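Local coordinates for aminoglycoside phosphotransferase (Streptomyces rimosus subsp. rimosus ATCC 10970, PDB 6FUX), which probably transfers a phosphate group from a nucleotide to the aminoglycoside streptomycin, a reaction expected to inactivate the antibiotic, at residues Q66-P71 with A205-L210; L190-I195 with F226-E231. All blocks are in the same frame, centred on the assembly; numbering follows the deposited sequence.

Contact 1 of 2, residues Q66-P71 with A205-L210; sequences QDIPGP and AGFIDL. With ADP (adenosine-5'-diphosphate), chain C.
Ile-68 turns a methyl group to the ring of Phe-207. Its CG1 stays beside the backbone N, which leaves CG2 opposite that N. On Phe-207, with CG opposite the carbonyl carbon (chi1 -61°), the CD2 side of the ring lies against Ile-68. Ile-68 CG2 meets the ring edge near its plane, 3.8 Å from Phe-207 CD2. Phe-207 N donates to Pro-69 O at 3.1 Å. The bond is nearly straight at hydrogen (174°), but the donor stands 39° out of the carbonyl plane. Pro-69 CB packs on Ala-205 O at 3.4 Å. Gly-206 has no side chain to hold the two backbones apart, and a CB there would press on Pro-69 O.

Residues 205-207 make up most of strand 204-207, the edge strand of a three-stranded antiparallel sheet. Ala-205 and Gly-206 both face Ile-196 in a classic beta bulge. The chain then runs on through Ile-208 to Asp-209, which fits the aspartate that follows this strand in kinase-like folds. Segment 66-71 leads from helix 50-63 into strand 73-79 of the five-stranded sheet. The contact joins this loop to strand 204-207, and both sides reach the adenine, through Pro-71 and Ile-208.

Phe-207 O is buried and has no hydrogen-bond partner. A CA-H...O contact from Gly-70 CA reaches it at 3.4 Å, and Pro-71 CD presses close at 3.1 Å. Pro-71 CD also touches Leu-210 CD1 at 3.8 Å, and Pro-71 CB lies 3.7 Å from ADP N6. An alanine here keeps CB but lacks CG and CD, and would probably leave a gap beside Leu-210 CD1 and Phe-207 O and loosen the cover on ADP N6. Ile-208 turns CG2 to the adenine at N1 and C6, while its CD1 reaches ADP C2' at 3.3 Å.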
# COMPACT_ATOMS: atom_id res chain seq x y z
N GLN A 66 -3.17 -16.49 6.20
CA GLN A 66 -2.02 -16.14 7.03
C GLN A 66 -2.38 -15.52 8.40
O GLN A 66 -1.48 -15.00 9.09
CB GLN A 66 -1.11 -15.25 6.25
CG GLN A 66 -0.48 -15.82 4.99
CD GLN A 66 0.31 -17.05 5.29
OE1 GLN A 66 1.31 -16.99 6.03
NE2 GLN A 66 -0.17 -18.17 4.80
N ASP A 67 -3.64 -15.45 8.72
CA ASP A 67 -4.11 -14.87 9.97
C ASP A 67 -3.70 -13.41 10.13
O ASP A 67 -3.28 -12.94 11.19
CB ASP A 67 -3.68 -15.74 11.14
CG ASP A 67 -4.47 -15.42 12.39
OD1 ASP A 67 -5.66 -15.12 12.26
OD2 ASP A 67 -3.87 -15.46 13.49
N ILE A 68 -3.77 -12.66 9.03
CA ILE A 68 -3.56 -11.21 8.99
C ILE A 68 -4.84 -10.59 8.43
O ILE A 68 -5.35 -11.08 7.39
CB ILE A 68 -2.37 -10.80 8.10
CG1 ILE A 68 -1.07 -11.53 8.45
CG2 ILE A 68 -2.21 -9.32 8.03
CD1 ILE A 68 -0.49 -11.22 9.80
N PRO A 69 -5.46 -9.64 9.16
CA PRO A 69 -6.80 -9.17 8.80
C PRO A 69 -6.79 -8.34 7.51
O PRO A 69 -5.97 -7.49 7.31
CB PRO A 69 -7.25 -8.33 10.01
CG PRO A 69 -5.99 -7.85 10.65
CD PRO A 69 -5.01 -9.00 10.42
N GLY A 70 -7.70 -8.73 6.60
CA GLY A 70 -7.77 -8.08 5.29
C GLY A 70 -9.05 -8.51 4.62
O GLY A 70 -9.84 -9.17 5.26
N PRO A 71 -9.26 -8.02 3.39
CA PRO A 71 -10.50 -8.39 2.73
C PRO A 71 -10.44 -9.82 2.29
O PRO A 71 -9.40 -10.44 2.17
CB PRO A 71 -10.59 -7.45 1.52
CG PRO A 71 -9.31 -6.72 1.51
CD PRO A 71 -8.38 -7.21 2.59
N ALA A 205 -8.79 -3.00 12.18
CA ALA A 205 -9.81 -3.87 11.61
C ALA A 205 -9.19 -4.70 10.47
O ALA A 205 -9.58 -5.86 10.28
CB ALA A 205 -11.00 -3.05 11.12
N GLY A 206 -8.35 -4.10 9.66
CA GLY A 206 -7.62 -4.77 8.63
C GLY A 206 -6.89 -3.85 7.65
O GLY A 206 -7.03 -2.70 7.74
N PHE A 207 -6.14 -4.47 6.79
CA PHE A 207 -5.37 -3.91 5.72
C PHE A 207 -6.09 -4.02 4.39
O PHE A 207 -6.75 -5.03 4.13
CB PHE A 207 -4.03 -4.61 5.65
CG PHE A 207 -3.13 -4.50 6.86
CD1 PHE A 207 -2.54 -3.29 7.15
CD2 PHE A 207 -2.91 -5.55 7.72
CE1 PHE A 207 -1.73 -3.13 8.25
CE2 PHE A 207 -2.11 -5.41 8.84
CZ PHE A 207 -1.47 -4.20 9.07
N ILE A 208 -5.97 -2.97 3.56
CA ILE A 208 -6.55 -3.00 2.22
C ILE A 208 -5.46 -2.65 1.19
O ILE A 208 -4.35 -2.17 1.56
CB ILE A 208 -7.79 -2.06 2.14
CG1 ILE A 208 -7.47 -0.60 2.43
CG2 ILE A 208 -8.99 -2.59 2.96
CD1 ILE A 208 -8.44 0.35 1.81
N ASP A 209 -5.81 -2.67 -0.12
CA ASP A 209 -4.90 -2.19 -1.20
C ASP A 209 -3.57 -2.97 -1.17
O ASP A 209 -2.49 -2.46 -0.97
CB ASP A 209 -4.72 -0.68 -1.10
CG ASP A 209 -4.45 0.08 -2.36
OD1 ASP A 209 -4.55 -0.54 -3.43
OD2 ASP A 209 -4.02 1.29 -2.24
N LEU A 210 -3.74 -4.27 -1.38
CA LEU A 210 -2.67 -5.30 -1.14
C LEU A 210 -1.89 -5.71 -2.40
O LEU A 210 -1.20 -6.74 -2.38
CB LEU A 210 -3.23 -6.49 -0.37
CG LEU A 210 -3.71 -6.23 1.04
CD1 LEU A 210 -4.71 -7.27 1.46
CD2 LEU A 210 -2.53 -6.22 1.97
O5' ADP C . -8.86 1.34 -3.16
C5' ADP C . -9.25 2.79 -3.14
C4' ADP C . -10.18 3.21 -1.96
O4' ADP C . -11.34 2.37 -1.85
C3' ADP C . -9.57 3.13 -0.49
O3' ADP C . -8.84 4.27 -0.08
C2' ADP C . -10.57 2.48 0.55
O2' ADP C . -11.30 3.03 1.73
C1' ADP C . -11.45 1.79 -0.47
N9 ADP C . -11.36 0.28 -0.46
C8 ADP C . -10.92 -0.60 -1.41
N7 ADP C . -11.12 -1.94 -1.05
C5 ADP C . -11.69 -1.86 0.15
C6 ADP C . -12.10 -2.86 1.03
N6 ADP C . -11.93 -4.20 0.40
N1 ADP C . -12.56 -2.29 2.23
C2 ADP C . -12.68 -1.02 2.59
N3 ADP C . -12.36 0.01 1.77
C4 ADP C . -11.86 -0.40 0.58

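Contact 2 of 2, residues L190-I195 with F226-E231; sequences LCLPNI and FATARE. With SRY (streptomycin), chain D.
Thr-228 OG1 accepts a hydrogen bond from Leu-192 N at 3.0 Å, with an angle of 154° at hydrogen. Chi1 of 57° places this oxygen between the backbone N and the carbonyl carbon, where it can face the loop. The same torsion sends the methyl CG2 alongside Cys-191, 3.8 Å from its SG. The side chains of Leu-192 and Thr-228 run antiparallel, side by side. Leu-192 CG rests 3.4 Å from Thr-228 OG1, and Leu-192 CD1 goes on to Ala-229 CA at 3.7 Å.

The streptomycin lies next to this pair. Cys-191 SG is 3.2 Å from O32 of the drug, and Pro-193 CG is 3.5 Å from its O43. Thr-228 CG2 also borders the sugar.

Further out, Thr-228 OG1 donates to Leu-224 O, one turn back in helix 218-233. Leu-103 of helix 100-117 covers both Leu-192 and Ala-229. Asn-194 N bonds to Cys-191 O and closes the short 3-10 turn. Asn-194 ND2 is hydrogen-bonded to Asp-189 O, and Asp-189 OD2 is hydrogen-bonded to streptomycin. The sequence from His-187 to Asn-194 is consistent with the catalytic-loop motif (His-x-Asp-x-x-x-x-Asn) of aminoglycoside phosphotransferases.

A single buried hydroxyl thus serves two backbones. By accepting from the loop and donating to its own helix, Thr-228 OG1 ties the start of the 3-10 turn to the helix beside the drug.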
# COMPACT_ATOMS: atom_id res chain seq x y z
N LEU A 190 2.07 0.94 2.54
CA LEU A 190 1.56 1.07 3.93
C LEU A 190 1.35 2.56 4.29
O LEU A 190 1.90 3.08 5.28
CB LEU A 190 2.46 0.34 4.91
CG LEU A 190 1.87 0.15 6.29
CD1 LEU A 190 0.65 -0.77 6.27
CD2 LEU A 190 2.89 -0.40 7.27
N CYS A 191 0.61 3.28 3.47
CA CYS A 191 0.13 4.60 3.76
C CYS A 191 -1.11 4.47 4.63
O CYS A 191 -1.86 3.55 4.48
CB CYS A 191 -0.21 5.31 2.43
SG CYS A 191 1.25 5.70 1.44
N LEU A 192 -1.38 5.47 5.47
CA LEU A 192 -2.54 5.41 6.39
C LEU A 192 -3.87 5.05 5.73
O LEU A 192 -4.65 4.42 6.42
CB LEU A 192 -2.68 6.70 7.18
CG LEU A 192 -1.56 6.96 8.22
CD1 LEU A 192 -1.94 8.11 9.11
CD2 LEU A 192 -1.34 5.69 9.05
N PRO A 193 -4.24 5.49 4.51
CA PRO A 193 -5.53 5.09 3.98
C PRO A 193 -5.70 3.60 3.79
O PRO A 193 -6.86 3.19 3.71
CB PRO A 193 -5.61 5.70 2.59
CG PRO A 193 -4.62 6.89 2.68
CD PRO A 193 -3.54 6.40 3.60
N ASN A 194 -4.64 2.79 3.82
CA ASN A 194 -4.70 1.38 3.56
C ASN A 194 -4.73 0.61 4.87
O ASN A 194 -4.70 -0.64 4.82
CB ASN A 194 -3.61 0.88 2.61
CG ASN A 194 -3.66 1.56 1.25
OD1 ASN A 194 -4.75 2.05 0.88
ND2 ASN A 194 -2.50 1.84 0.64
N ILE A 195 -4.88 1.33 6.00
CA ILE A 195 -5.06 0.66 7.37
C ILE A 195 -6.44 1.05 7.90
O ILE A 195 -6.76 2.24 8.02
CB ILE A 195 -3.95 1.11 8.32
CG1 ILE A 195 -2.59 0.82 7.71
CG2 ILE A 195 -4.15 0.46 9.67
CD1 ILE A 195 -1.46 1.45 8.49
N PHE A 226 5.21 6.26 8.37
CA PHE A 226 5.61 7.35 9.13
C PHE A 226 5.37 8.69 8.42
O PHE A 226 4.96 9.68 9.02
CB PHE A 226 7.08 7.21 9.44
CG PHE A 226 7.46 6.16 10.47
CD1 PHE A 226 6.54 5.50 11.24
CD2 PHE A 226 8.81 5.94 10.73
CE1 PHE A 226 6.93 4.55 12.18
CE2 PHE A 226 9.22 5.01 11.68
CZ PHE A 226 8.26 4.31 12.40
N ALA A 227 5.60 8.72 7.11
CA ALA A 227 5.44 9.95 6.37
C ALA A 227 3.96 10.32 6.38
O ALA A 227 3.65 11.48 6.54
CB ALA A 227 5.96 9.72 4.95
N THR A 228 3.06 9.35 6.11
CA THR A 228 1.67 9.68 6.08
C THR A 228 1.11 10.03 7.48
O THR A 228 0.30 10.94 7.63
CB THR A 228 0.81 8.63 5.38
OG1 THR A 228 0.95 7.31 5.97
CG2 THR A 228 1.14 8.57 3.90
N ALA A 229 1.61 9.37 8.54
CA ALA A 229 1.22 9.81 9.90
C ALA A 229 1.66 11.24 10.22
O ALA A 229 0.99 11.96 10.93
CB ALA A 229 1.74 8.82 10.89
N ARG A 230 2.78 11.69 9.67
CA ARG A 230 3.22 13.02 9.87
C ARG A 230 2.25 14.03 9.26
O ARG A 230 2.15 15.16 9.77
CB ARG A 230 4.67 13.23 9.37
CG ARG A 230 5.70 12.63 10.29
CD ARG A 230 7.09 12.93 9.77
NE ARG A 230 8.02 12.46 10.76
CZ ARG A 230 8.88 13.21 11.46
NH1 ARG A 230 8.99 14.52 11.26
NH2 ARG A 230 9.65 12.62 12.36
N GLU A 231 1.44 13.63 8.28
CA GLU A 231 0.36 14.54 7.79
C GLU A 231 -0.63 14.80 8.94
O GLU A 231 -1.15 15.87 9.10
CB GLU A 231 -0.39 13.97 6.61
CG GLU A 231 0.47 13.78 5.37
CD GLU A 231 0.75 15.03 4.56
OE1 GLU A 231 0.10 16.07 4.81
OE2 GLU A 231 1.64 14.97 3.68
C11 SRY D . 1.89 15.12 0.50
N11 SRY D . 2.27 16.45 0.66
CA1 SRY D . 1.75 17.64 0.36
NB1 SRY D . 2.54 18.69 0.72
NC1 SRY D . 0.61 17.79 -0.22
C21 SRY D . 0.62 14.52 -0.18
O21 SRY D . -0.24 15.38 -0.90
C31 SRY D . 0.76 13.19 -0.83
N31 SRY D . -0.39 12.41 -1.20
CD1 SRY D . -1.12 12.34 -2.31
NE1 SRY D . -2.14 11.52 -2.35
NF1 SRY D . -0.92 12.98 -3.35
C41 SRY D . 1.93 12.41 -0.39
O41 SRY D . 2.08 11.32 -1.29
C51 SRY D . 3.29 13.06 0.01
O51 SRY D . 4.53 12.59 -0.73
C61 SRY D . 3.31 14.53 0.40
O61 SRY D . 4.32 15.39 -0.25
C12 SRY D . 1.65 10.01 -0.77
C22 SRY D . 2.09 8.94 -1.64
C32 SRY D . 3.44 8.48 -1.04
O32 SRY D . 3.32 7.11 -0.52
CG2 SRY D . 4.55 8.58 -2.12
OG2 SRY D . 4.48 7.71 -3.02
C42 SRY D . 3.55 9.42 0.16
CH2 SRY D . 4.12 8.69 1.39
O42 SRY D . 2.26 9.90 0.51
O13 SRY D . 1.26 7.80 -1.85
C13 SRY D . 0.01 8.03 -2.49
C23 SRY D . -0.41 6.69 -3.10
N23 SRY D . 0.56 5.94 -3.90
CI3 SRY D . 1.23 6.76 -4.95
C33 SRY D . -1.16 5.88 -2.03
O33 SRY D . -1.48 4.67 -2.42
C43 SRY D . -2.06 6.67 -1.05
O43 SRY D . -2.46 5.85 0.09
C53 SRY D . -1.61 7.97 -0.75
O53 SRY D . -0.82 8.72 -1.63
C63 SRY D . -2.41 8.79 0.24
O63 SRY D . -2.05 10.11 0.17

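Contacts 1 and 2 have centres 16 Å apart and touch through segments 205-210 and 190-195. Ile-208 N is 2.9 Å from Asn-194 O, a probable hydrogen bond. Phe-207 CE1 also packs on Leu-190 CD1 at 3.9 Å. Contact 1 borders the adenine end of ADP, and contact 2 borders streptomycin. The side chain of Ile-208 is about 8 Å from the drug, and that of Cys-191 is about 9 Å from ADP. In one of its two conformers, Asp-209 lies against Asn-194 and Asp-189. Asn-194 and Asp-209 sit where related kinases hold the metal, and Asp-189 where they keep the catalytic aspartate, consistent with the same roles here.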